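Local atomic coordinates of SmhB (Serratia marcescens, PDB entry 6ZZ5), a protein that is the B component, here in its soluble form, of Smh, a tripartite alpha-pore-forming toxin that probably acts by inserting into target membranes. Residues T279-N282 and N283-D286; Q347-A350 and D351-K354. One frame throughout, in Å; residues are numbered along the deposited sequence. Where two conformers were deposited one is given.

Contact 1: residues T279-N282 and N283-D286; sequences TQMN and NAWD
Met281 and Trp285, one turn apart on the long helix 252-300, form a Met-aromatic contact on the side of this helix that faces the bundle. The methionine chain bends at chi2 (63°) and again at chi3, which carries CE across to the NE1 and CD1 side of the indole: Met281 CE lies 3.6 Å from Trp285 NE1. Met281 SD approaches obliquely, 5.3 Å from the centroid of the five-membered ring. Met281 CE also meets Ala284 CB at 4.0 Å, and Met8 of helix 4-30 and Ile79 of helix 44-92 pack against both large side chains. The indole N-H is satisfied by Asn75 OD1 of helix 44-92, a bond that ties the packed face to its neighbour.

The other side is looser. Thr279 and Asn283 run alongside each other and point the same way, but Thr279 CG2 comes no nearer than 3.9 Å to Asn283 ND2. Asn283 and Asp286 are exposed, although Asp286 OD1 still accepts from Gln117 NE2 on helix 99-151. Beneath both faces run regular i to i+4 backbone bonds. Met281 O accepts the amide of Trp285, Trp285 N lying 3.1 Å from Met281 O.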
loop_
_atom_site.group_PDB
_atom_site.type_symbol
_atom_site.label_atom_id
_atom_site.label_comp_id
_atom_site.label_asym_id
_atom_site.label_seq_id
_atom_site.Cartn_x
_atom_site.Cartn_y
_atom_site.Cartn_z
ATOM N N THR A 279 -3.255 -10.460 -4.884
ATOM C CA THR A 279 -3.267 -11.902 -5.129
ATOM C C THR A 279 -3.932 -12.597 -3.931
ATOM O O THR A 279 -4.828 -13.419 -4.152
ATOM C CB THR A 279 -1.852 -12.437 -5.409
ATOM O OG1 THR A 279 -1.410 -11.669 -6.527
ATOM C CG2 THR A 279 -1.808 -13.919 -5.666
ATOM N N GLN A 280 -3.492 -12.318 -2.718
ATOM C CA GLN A 280 -4.128 -12.897 -1.498
ATOM C C GLN A 280 -5.646 -12.574 -1.526
ATOM O O GLN A 280 -6.445 -13.475 -1.296
ATOM C CB GLN A 280 -3.399 -12.385 -0.264
ATOM C CG GLN A 280 -4.023 -12.819 1.053
ATOM C CD GLN A 280 -3.417 -12.249 2.326
ATOM O OE1 GLN A 280 -2.628 -11.321 2.319
ATOM N NE2 GLN A 280 -3.901 -12.724 3.467
ATOM N N MET A 281 -6.049 -11.358 -1.850
ATOM C CA MET A 281 -7.494 -10.977 -1.861
ATOM C C MET A 281 -8.227 -11.794 -2.912
ATOM O O MET A 281 -9.278 -12.334 -2.566
ATOM C CB MET A 281 -7.705 -9.480 -2.102
ATOM C CG MET A 281 -9.107 -9.006 -1.809
ATOM S SD MET A 281 -9.611 -9.172 -0.093
ATOM C CE MET A 281 -10.798 -10.504 -0.268
ATOM N N ASN A 282 -7.708 -11.877 -4.143
ATOM C CA ASN A 282 -8.323 -12.684 -5.239
ATOM C C ASN A 282 -8.421 -14.144 -4.808
ATOM O O ASN A 282 -9.433 -14.770 -5.088
ATOM C CB ASN A 282 -7.497 -12.548 -6.526
ATOM C CG ASN A 282 -8.134 -13.078 -7.776
ATOM O OD1 ASN A 282 -9.186 -13.736 -7.769
ATOM N ND2 ASN A 282 -7.494 -12.788 -8.888
ATOM N N ASN A 283 -7.378 -14.695 -4.177
ATOM C CA ASN A 283 -7.389 -16.098 -3.719
ATOM C C ASN A 283 -8.495 -16.304 -2.665
ATOM O O ASN A 283 -9.140 -17.378 -2.648
ATOM C CB ASN A 283 -6.045 -16.506 -3.127
ATOM C CG ASN A 283 -4.966 -16.653 -4.178
ATOM O OD1 ASN A 283 -5.262 -16.743 -5.357
ATOM N ND2 ASN A 283 -3.733 -16.660 -3.719
ATOM N N ALA A 284 -8.762 -15.302 -1.842
ATOM C CA ALA A 284 -9.811 -15.393 -0.797
ATOM C C ALA A 284 -11.194 -15.379 -1.471
ATOM O O ALA A 284 -12.017 -16.266 -1.149
ATOM C CB ALA A 284 -9.613 -14.316 0.237
ATOM N N TRP A 285 -11.430 -14.517 -2.455
ATOM C CA TRP A 285 -12.698 -14.576 -3.217
ATOM C C TRP A 285 -12.830 -15.945 -3.885
ATOM O O TRP A 285 -13.935 -16.463 -3.914
ATOM C CB TRP A 285 -12.761 -13.460 -4.254
ATOM C CG TRP A 285 -13.069 -12.117 -3.703
ATOM C CD1 TRP A 285 -12.246 -11.019 -3.651
ATOM C CD2 TRP A 285 -14.354 -11.673 -3.232
ATOM N NE1 TRP A 285 -12.915 -9.943 -3.142
ATOM C CE2 TRP A 285 -14.208 -10.305 -2.872
ATOM C CE3 TRP A 285 -15.581 -12.309 -3.025
ATOM C CZ2 TRP A 285 -15.257 -9.538 -2.381
ATOM C CZ3 TRP A 285 -16.628 -11.542 -2.559
ATOM C CH2 TRP A 285 -16.444 -10.195 -2.187
ATOM N N ASP A 286 -11.736 -16.496 -4.445
ATOM C CA ASP A 286 -11.800 -17.813 -5.120
ATOM C C ASP A 286 -12.309 -18.877 -4.124
ATOM O O ASP A 286 -13.118 -19.739 -4.531
ATOM C CB ASP A 286 -10.455 -18.228 -5.720
ATOM C CG ASP A 286 -10.640 -19.405 -6.660
ATOM O OD1 ASP A 286 -11.401 -19.254 -7.632
ATOM O OD2 ASP A 286 -10.065 -20.461 -6.382
#

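Contact 2: residues Q347-A350 and D351-K354; sequences QSIA and DFVK
The N-terminus of the C-terminal helix 349-359 is closed by an N-cap serine. Ser348 OG accepts the amide hydrogen of Asp351 in a fairly straight bond (160°), Ser348 OG to Asp351 N being 3.0 Å. With chi1 at 67°, OG sits between the serine's own backbone N and carbonyl carbon, and from there it faces the first turn, close enough to touch Asp351 CB at 3.4 Å. The same hydroxyl is hydrogen-bonded to Glu241 OE1 of helix 230-245, so two partners grip it and the cap is joined to that helix.

Behind the cap the regular helix bonds begin: Phe352 N to Ser348 O (3.0 Å), then Val353 N to Ile349 O and Lys354 N to Ala350 O.

Gln347, just before the cap, reaches forward over the first turn, its chain extended beyond CG. Asp351 is modelled in two conformations, so its carboxylate contacts are less certain. In the one described, the two side chains cross at about a right angle, methylene against carboxylate, with Gln347 CG 3.3 Å from Asp351 OD2, and Asp351 OD1 forms a salt bridge with Arg355 NE. Farther out, Gln347 OE1 comes to the edge of the Phe352 ring, near its plane, 3.5 Å from Phe352 CD1, the amide and ring planes being 35° apart.

The apolar face is more loosely fitted within the turn, Ile349 CD1 standing 4.3 Å from Phe352 CD2. Ile349 and Val353 both pack on Ala217 of strand 216-221, while Ile349 and Phe352 touch Ala195 of strand 191-196, which seats the first turn against the sheet. A serine hydroxyl accepting the amide three residues on is the classic N-cap of an alpha-helix.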
loop_
_atom_site.group_PDB
_atom_site.type_symbol
_atom_site.label_atom_id
_atom_site.label_comp_id
_atom_site.label_asym_id
_atom_site.label_seq_id
_atom_site.Cartn_x
_atom_site.Cartn_y
_atom_site.Cartn_z
ATOM N N GLN A 347 12.878 21.018 7.708
ATOM C CA GLN A 347 12.906 19.764 8.501
ATOM C C GLN A 347 12.868 18.609 7.503
ATOM O O GLN A 347 11.883 18.518 6.693
ATOM C CB GLN A 347 11.721 19.685 9.475
ATOM C CG GLN A 347 11.788 20.659 10.646
ATOM C CD GLN A 347 10.555 20.589 11.518
ATOM O OE1 GLN A 347 9.772 19.658 11.477
ATOM N NE2 GLN A 347 10.341 21.634 12.282
ATOM N N SER A 348 13.797 17.679 7.665
ATOM C CA SER A 348 13.761 16.365 6.973
ATOM C C SER A 348 12.605 15.544 7.545
ATOM O O SER A 348 12.097 15.868 8.635
ATOM C CB SER A 348 15.090 15.647 7.162
ATOM O OG SER A 348 15.258 15.291 8.521
ATOM N N ILE A 349 12.214 14.463 6.886
ATOM C CA ILE A 349 11.176 13.587 7.493
ATOM C C ILE A 349 11.675 13.033 8.826
ATOM O O ILE A 349 10.868 12.981 9.759
ATOM C CB ILE A 349 10.647 12.512 6.524
ATOM C CG1 ILE A 349 9.351 11.933 7.087
ATOM C CG2 ILE A 349 11.698 11.452 6.221
ATOM C CD1 ILE A 349 8.211 12.976 7.227
ATOM N N ALA A 350 12.952 12.664 8.964
ATOM C CA ALA A 350 13.468 12.169 10.267
ATOM C C ALA A 350 13.427 13.255 11.360
ATOM O O ALA A 350 13.052 12.930 12.504
ATOM C CB ALA A 350 14.880 11.628 10.136
ATOM N N ASP A 351 13.751 14.501 11.045
ATOM C CA ASP A 351 13.694 15.633 12.011
ATOM C C ASP A 351 12.236 15.841 12.444
ATOM O O ASP A 351 11.987 15.986 13.634
ATOM C CB ASP A 351 14.280 16.890 11.375
ATOM C CG ASP A 351 14.454 18.054 12.324
ATOM O OD1 ASP A 351 14.572 17.822 13.534
ATOM O OD2 ASP A 351 14.466 19.170 11.826
ATOM N N PHE A 352 11.292 15.821 11.501
ATOM C CA PHE A 352 9.855 16.032 11.798
ATOM C C PHE A 352 9.348 14.932 12.742
ATOM O O PHE A 352 8.651 15.213 13.710
ATOM C CB PHE A 352 9.043 15.950 10.510
ATOM C CG PHE A 352 7.579 16.204 10.709
ATOM C CD1 PHE A 352 7.105 17.507 10.862
ATOM C CD2 PHE A 352 6.677 15.136 10.676
ATOM C CE1 PHE A 352 5.742 17.726 11.040
ATOM C CE2 PHE A 352 5.321 15.365 10.816
ATOM C CZ PHE A 352 4.863 16.662 11.025
ATOM N N VAL A 353 9.667 13.680 12.429
ATOM C CA VAL A 353 9.232 12.532 13.256
ATOM C C VAL A 353 9.948 12.586 14.603
ATOM O O VAL A 353 9.289 12.297 15.617
ATOM C CB VAL A 353 9.403 11.210 12.493
ATOM C CG1 VAL A 353 9.203 10.016 13.410
ATOM C CG2 VAL A 353 8.449 11.172 11.308
ATOM N N LYS A 354 11.218 12.987 14.643
ATOM C CA LYS A 354 11.938 13.083 15.935
ATOM C C LYS A 354 11.236 14.113 16.827
ATOM O O LYS A 354 10.978 13.810 17.994
ATOM C CB LYS A 354 13.406 13.396 15.724
ATOM C CG LYS A 354 14.290 13.278 16.962
ATOM C CD LYS A 354 15.749 13.140 16.510
ATOM C CE LYS A 354 16.722 13.995 17.287
ATOM N NZ LYS A 354 17.031 13.366 18.590
#

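Both contacts are local, contact 1 within a helix and contact 2 across a helix start, and mix buried with exposed residues, but on opposite sides of the chain's centre, their centres about 38 Å apart. Contact 1 lies inside the long helix 252-300 and faces helices 4-30, 44-92 and 99-151 of the bundle; contact 2 starts the short helix 349-359, beside the small sheet and helix 230-245. Their chemistry follows from this. Mid-helix, the backbone is already paired and sulfur-aromatic packing distinguishes the contact, whereas at the helix start the Ser348 side chain accepts a first-turn amide. Only contact 1 puts an indole among neighbouring helices; contact 2 rests Ile349, Phe352 and Val353 on strands.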